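Local coordinates for mandelate racemase/muconate lactonizing enzyme family protein (Sorangium cellulosum, PDB 3S5S) that is of unknown function but belongs to the enolase superfamily, whose members join an alpha/beta barrel to a smaller N-terminal domain, at residues W230-K234 with R258-A264; A251-L257 with D282-A287. All coordinates share one frame; numbering follows the deposited sequence.

How the interactions relate
Interactions 1 and 2 share helix 253-261, the barrel helix that packs on helix 230-239 through its C-terminal half and the turn that follows, and on helix 272-289 through its N-terminal half. Their centres lie 13 Å apart, and they meet where Trp230 CH2 packs 4.2 Å from Asp255 O. Together they join three successive outer helices of the barrel domain. A sulfate ion, probably from the crystallisation liquor, is bound by Arg263 at the edge of interaction 1. The two differ: residues 258-264 meet 230-234 through apolar packing, a cation-pi stack and a salt bridge, whereas across interaction 2 the packing is apolar and extends into the interface with the second subunit.

Interaction 1: residues W230-K234 with R258-A264; sequences WDGMK and RVAAERA. With SO4 (sulfate ion), chain D.
The methyl of Ala264 touches Trp230 CE3 at 3.9 Å and Met233 CB at a similar distance. Val259 CG2 adds a second apolar neighbour to the indole, approaching obliquely to 3.7 Å from Trp230 CZ3. Below this centre, Val244 of strand 244-246 packs on Met233 and Ala246 on Val259, so the cluster sits on the barrel wall. With CG anti to its own carbonyl carbon (chi1 -78°), the indole of Trp230 reaches the side chain of Arg258, which lies along one face of the ring. Arg258 CG stands 3.4 Å from Trp230 CH2, its CD makes a CH-pi contact with the six-membered ring, and beyond them the guanidinium lies almost flat on the indole, the planes 19° apart. Arg258 CZ comes within 3.3 Å of Trp230 CZ2, a stack that is also a cation-pi contact. Bends at chi2 and chi3 of Arg258 fold the chain down onto the ring.

Farther out, the aliphatic part of Lys234 runs past Glu262 O before a bend at chi4 brings NZ to Glu262 OE1 at 2.8 Å, a salt bridge whose hydrogen bond is weak. Helix 253-261 ends here in a Schellman motif, with Arg263 at positive phi. A water bridges the turn to helix 230-239, giving one hydrogen to Lys234 O and one to Arg263 O, each at 2.6 Å. The Arg263 side chain turns from helix 230-239 and donates from both NE and NH2 to O2 of a sulfate ion, probably from the crystallisation liquor, NE at 3.0 Å.

Two cations thus serve different ends: the indole face probably offsets part of the positive charge of Arg258, while Lys234 is paired with a carboxylate. The polar edge probably adds a salt bridge and a shared water to a contact that is apolar at its centre.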
loop_
_atom_site.group_PDB
_atom_site.type_symbol
_atom_site.label_atom_id
_atom_site.label_comp_id
_atom_site.label_asym_id
_atom_site.label_seq_id
_atom_site.Cartn_x
_atom_site.Cartn_y
_atom_site.Cartn_z
ATOM N N TRP A 230 -8.013 -7.054 -25.024
ATOM C CA TRP A 230 -6.793 -7.484 -24.339
ATOM C C TRP A 230 -5.753 -7.982 -25.332
ATOM O O TRP A 230 -4.557 -7.804 -25.101
ATOM C CB TRP A 230 -7.086 -8.549 -23.280
ATOM C CG TRP A 230 -7.647 -7.939 -22.058
ATOM C CD1 TRP A 230 -8.954 -7.609 -21.827
ATOM C CD2 TRP A 230 -6.913 -7.530 -20.885
ATOM N NE1 TRP A 230 -9.079 -7.034 -20.584
ATOM C CE2 TRP A 230 -7.843 -6.961 -19.993
ATOM C CE3 TRP A 230 -5.557 -7.595 -20.508
ATOM C CZ2 TRP A 230 -7.466 -6.464 -18.729
ATOM C CZ3 TRP A 230 -5.176 -7.100 -19.268
ATOM C CH2 TRP A 230 -6.128 -6.540 -18.387
ATOM N N ASP A 231 -6.213 -8.596 -26.428
ATOM C CA ASP A 231 -5.324 -9.133 -27.469
ATOM C C ASP A 231 -4.574 -7.995 -28.177
ATOM O O ASP A 231 -3.389 -8.121 -28.521
ATOM C CB ASP A 231 -6.130 -9.998 -28.474
ATOM C CG ASP A 231 -7.117 -10.954 -27.768
ATOM O OD1 ASP A 231 -6.909 -11.236 -26.564
ATOM O OD2 ASP A 231 -8.104 -11.416 -28.396
ATOM N N GLY A 232 -5.289 -6.893 -28.388
ATOM C CA GLY A 232 -4.748 -5.723 -29.048
ATOM C C GLY A 232 -3.702 -5.035 -28.192
ATOM O O GLY A 232 -2.660 -4.623 -28.706
ATOM N N MET A 233 -3.983 -4.902 -26.898
ATOM C CA MET A 233 -2.989 -4.394 -25.941
ATOM C C MET A 233 -1.729 -5.296 -25.915
ATOM O O MET A 233 -0.616 -4.803 -25.974
ATOM C CB MET A 233 -3.587 -4.222 -24.538
ATOM C CG MET A 233 -4.545 -3.062 -24.379
ATOM S SD MET A 233 -3.823 -1.452 -24.719
ATOM C CE MET A 233 -3.322 -0.833 -23.149
ATOM N N LYS A 234 -1.926 -6.604 -25.846
ATOM C CA LYS A 234 -0.852 -7.573 -25.913
ATOM C C LYS A 234 -0.054 -7.365 -27.198
ATOM O O LYS A 234 1.183 -7.415 -27.191
ATOM C CB LYS A 234 -1.406 -9.001 -25.956
ATOM C CG LYS A 234 -1.562 -9.773 -24.635
ATOM C CD LYS A 234 -1.496 -11.324 -24.963
ATOM C CE LYS A 234 -2.162 -12.251 -23.926
ATOM N NZ LYS A 234 -3.297 -11.564 -23.215
ATOM N N ARG A 258 -3.106 -8.464 -13.828
ATOM C CA ARG A 258 -3.432 -9.173 -15.087
ATOM C C ARG A 258 -2.652 -8.527 -16.228
ATOM O O ARG A 258 -2.054 -9.216 -17.038
ATOM C CB ARG A 258 -4.935 -9.171 -15.381
ATOM C CG ARG A 258 -5.255 -9.449 -16.826
ATOM C CD ARG A 258 -6.559 -10.218 -17.021
ATOM N NE ARG A 258 -7.741 -9.393 -16.792
ATOM C CZ ARG A 258 -8.786 -9.316 -17.620
ATOM N NH1 ARG A 258 -8.814 -10.023 -18.763
ATOM N NH2 ARG A 258 -9.807 -8.520 -17.292
ATOM N N VAL A 259 -2.662 -7.201 -16.268
ATOM C CA VAL A 259 -1.876 -6.429 -17.231
ATOM C C VAL A 259 -0.407 -6.866 -17.221
ATOM O O VAL A 259 0.188 -6.992 -18.287
ATOM C CB VAL A 259 -2.026 -4.893 -16.999
ATOM C CG1 VAL A 259 -0.748 -4.113 -17.344
ATOM C CG2 VAL A 259 -3.180 -4.363 -17.796
ATOM N N ALA A 260 0.159 -7.108 -16.032
ATOM C CA ALA A 260 1.544 -7.601 -15.940
ATOM C C ALA A 260 1.645 -8.967 -16.561
ATOM O O ALA A 260 2.330 -9.118 -17.557
ATOM C CB ALA A 260 2.071 -7.636 -14.489
ATOM N N ALA A 261 0.930 -9.939 -15.993
ATOM C CA ALA A 261 1.019 -11.369 -16.408
ATOM C C ALA A 261 0.754 -11.625 -17.900
ATOM O O ALA A 261 1.329 -12.526 -18.496
ATOM C CB ALA A 261 0.082 -12.216 -15.577
ATOM N N GLU A 262 -0.135 -10.828 -18.486
ATOM C CA GLU A 262 -0.502 -10.986 -19.898
ATOM C C GLU A 262 0.381 -10.143 -20.865
ATOM O O GLU A 262 0.272 -10.258 -22.095
ATOM C CB GLU A 262 -2.012 -10.751 -20.081
ATOM C CG GLU A 262 -2.845 -12.015 -19.745
ATOM C CD GLU A 262 -4.366 -11.802 -19.844
ATOM O OE1 GLU A 262 -4.860 -11.258 -20.871
ATOM O OE2 GLU A 262 -5.077 -12.192 -18.881
ATOM N N ARG A 263 1.288 -9.363 -20.289
ATOM C CA ARG A 263 2.141 -8.413 -21.015
ATOM C C ARG A 263 1.359 -7.486 -21.903
ATOM O O ARG A 263 1.728 -7.360 -23.080
ATOM C CB ARG A 263 3.174 -9.111 -21.888
ATOM C CG ARG A 263 4.274 -9.774 -21.173
ATOM C CD ARG A 263 5.214 -10.311 -22.239
ATOM N NE ARG A 263 6.061 -11.382 -21.730
ATOM C CZ ARG A 263 7.247 -11.190 -21.172
ATOM N NH1 ARG A 263 7.740 -9.958 -21.067
ATOM N NH2 ARG A 263 7.936 -12.238 -20.730
ATOM N N ALA A 264 0.314 -6.855 -21.339
ATOM C CA ALA A 264 -0.624 -5.976 -22.059
ATOM C C ALA A 264 -0.208 -4.499 -22.084
ATOM O O ALA A 264 -0.809 -3.685 -22.816
ATOM C CB ALA A 264 -2.063 -6.107 -21.473
HETATM S S SO4 D . 5.090 -14.879 -20.795
HETATM O O1 SO4 D . 3.762 -14.962 -21.462
HETATM O O2 SO4 D . 6.032 -14.362 -21.814
HETATM O O3 SO4 D . 5.049 -14.002 -19.614
HETATM O O4 SO4 D . 5.512 -16.197 -20.290
HETATM O O HOH W 1 2.742 -8.355 -25.313
#

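Interaction 2: residues A251-L257 with D282-A287; sequences ASAEDVL and DIAAVA
At the start of the helix that packs Ala253 on Ile283, the carboxylate of Asp255 ties down the first turn. Its OD2 accepts from Ala251 N at 2.6 Å through the anti lone pair and from Ser252 N at 2.8 Å, the latter coming in 55° out of the carboxylate plane. Arg227 adds a salt bridge to the same oxygen, which probably stabilises its negative charge. In return, Asp255 N donates to Ser252 OG, and the two residues form a capping box with Ser252 as N-cap.

With its first turn fixed in this way, the helix runs beside helix 272-289 almost in parallel, the local axes 8.8 Å apart and inclined by 16°. Ile283 CG1 lies against the backbone at the helix start, 3.5 Å from Ala253 N, while its CG2 meets Val256 CG2 at 3.6 Å, the two side chains crossing at about a right angle. Val256 CG1, anti to the backbone N (chi1 178°), turns instead to Val286 CG1 at 3.8 Å, the two valines running past each other in opposite directions, and also meets Ala287. Leu257 CD2 touches that same Val286 methyl, crossing it at about a right angle.

Val268 of strand 267-270 packs beneath Val256 and Ile283. On the outer side the second subunit continues the contact: its Leu257 packs on Leu257, and its Arg288 forms a salt bridge with Asp282. Neighbouring near-parallel helices packed on the strand between them in the chain, itself one of a set of parallel strands, are characteristic of the beta-alpha units of the enolase-superfamily barrel.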
loop_
_atom_site.group_PDB
_atom_site.type_symbol
_atom_site.label_atom_id
_atom_site.label_comp_id
_atom_site.label_asym_id
_atom_site.label_seq_id
_atom_site.Cartn_x
_atom_site.Cartn_y
_atom_site.Cartn_z
ATOM N N ALA A 251 -7.895 -0.375 -13.746
ATOM C CA ALA A 251 -8.778 0.333 -12.822
ATOM C C ALA A 251 -8.724 -0.280 -11.421
ATOM O O ALA A 251 -9.153 0.371 -10.444
ATOM C CB ALA A 251 -10.226 0.356 -13.361
ATOM N N SER A 252 -8.228 -1.528 -11.324
ATOM C CA SER A 252 -7.964 -2.137 -10.016
ATOM C C SER A 252 -6.597 -2.804 -9.958
ATOM O O SER A 252 -6.012 -3.130 -10.995
ATOM C CB SER A 252 -9.044 -3.160 -9.670
ATOM O OG SER A 252 -9.069 -4.219 -10.606
ATOM N N ALA A 253 -6.124 -3.042 -8.740
ATOM C CA ALA A 253 -4.846 -3.713 -8.506
ATOM C C ALA A 253 -4.864 -5.047 -9.151
ATOM O O ALA A 253 -3.851 -5.492 -9.704
ATOM C CB ALA A 253 -4.583 -3.868 -7.034
ATOM N N GLU A 254 -6.026 -5.672 -9.093
ATOM C CA GLU A 254 -6.319 -6.856 -9.854
ATOM C C GLU A 254 -6.110 -6.717 -11.353
ATOM O O GLU A 254 -5.552 -7.610 -11.954
ATOM C CB GLU A 254 -7.778 -7.223 -9.640
ATOM C CG GLU A 254 -8.059 -8.415 -8.793
ATOM C CD GLU A 254 -9.444 -8.976 -9.129
ATOM O OE1 GLU A 254 -9.525 -9.976 -9.897
ATOM O OE2 GLU A 254 -10.456 -8.379 -8.651
ATOM N N ASP A 255 -6.595 -5.635 -11.969
ATOM C CA ASP A 255 -6.361 -5.450 -13.406
ATOM C C ASP A 255 -4.849 -5.382 -13.637
ATOM O O ASP A 255 -4.354 -5.930 -14.624
ATOM C CB ASP A 255 -6.933 -4.129 -13.978
ATOM C CG ASP A 255 -8.445 -3.990 -13.859
ATOM O OD1 ASP A 255 -9.183 -5.007 -13.913
ATOM O OD2 ASP A 255 -8.885 -2.809 -13.708
ATOM N N VAL A 256 -4.141 -4.675 -12.746
ATOM C CA VAL A 256 -2.679 -4.494 -12.859
ATOM C C VAL A 256 -1.918 -5.816 -12.820
ATOM O O VAL A 256 -1.137 -6.105 -13.717
ATOM C CB VAL A 256 -2.144 -3.497 -11.813
ATOM C CG1 VAL A 256 -0.636 -3.362 -11.904
ATOM C CG2 VAL A 256 -2.808 -2.150 -12.010
ATOM N N LEU A 257 -2.183 -6.658 -11.832
ATOM C CA LEU A 257 -1.691 -8.028 -11.909
ATOM C C LEU A 257 -1.930 -8.696 -13.249
ATOM O O LEU A 257 -1.085 -9.468 -13.745
ATOM C CB LEU A 257 -2.345 -8.896 -10.857
ATOM C CG LEU A 257 -1.636 -9.200 -9.548
ATOM C CD1 LEU A 257 -2.244 -10.473 -9.035
ATOM C CD2 LEU A 257 -0.157 -9.394 -9.786
ATOM N N ASP A 282 -2.567 0.488 -3.539
ATOM C CA ASP A 282 -2.375 -0.944 -3.812
ATOM C C ASP A 282 -1.838 -1.126 -5.232
ATOM O O ASP A 282 -0.894 -1.911 -5.443
ATOM C CB ASP A 282 -3.669 -1.752 -3.563
ATOM C CG ASP A 282 -3.981 -1.956 -2.041
ATOM O OD1 ASP A 282 -3.083 -1.685 -1.202
ATOM O OD2 ASP A 282 -5.120 -2.384 -1.647
ATOM N N ILE A 283 -2.399 -0.395 -6.198
ATOM C CA ILE A 283 -1.964 -0.460 -7.586
ATOM C C ILE A 283 -0.496 -0.053 -7.752
ATOM O O ILE A 283 0.241 -0.711 -8.439
ATOM C CB ILE A 283 -2.831 0.466 -8.504
ATOM C CG1 ILE A 283 -4.231 -0.072 -8.692
ATOM C CG2 ILE A 283 -2.188 0.705 -9.867
ATOM C CD1 ILE A 283 -5.144 1.079 -9.139
ATOM N N ALA A 284 -0.088 1.062 -7.175
ATOM C CA ALA A 284 1.333 1.428 -7.172
ATOM C C ALA A 284 2.239 0.274 -6.680
ATOM O O ALA A 284 3.261 -0.042 -7.295
ATOM C CB ALA A 284 1.532 2.651 -6.310
ATOM N N ALA A 285 1.868 -0.372 -5.582
ATOM C CA ALA A 285 2.726 -1.436 -5.024
ATOM C C ALA A 285 2.739 -2.647 -5.916
ATOM O O ALA A 285 3.785 -3.258 -6.092
ATOM C CB ALA A 285 2.271 -1.851 -3.613
ATOM N N VAL A 286 1.577 -3.023 -6.463
ATOM C CA VAL A 286 1.512 -4.173 -7.358
ATOM C C VAL A 286 2.298 -3.824 -8.604
ATOM O O VAL A 286 3.030 -4.684 -9.140
ATOM C CB VAL A 286 0.047 -4.564 -7.707
ATOM C CG1 VAL A 286 -0.025 -5.538 -8.858
ATOM C CG2 VAL A 286 -0.617 -5.175 -6.497
ATOM N N ALA A 287 2.219 -2.564 -9.031
ATOM C CA ALA A 287 2.883 -2.186 -10.269
ATOM C C ALA A 287 4.418 -2.211 -10.148
ATOM O O ALA A 287 5.081 -2.722 -11.024
ATOM C CB ALA A 287 2.376 -0.864 -10.778
#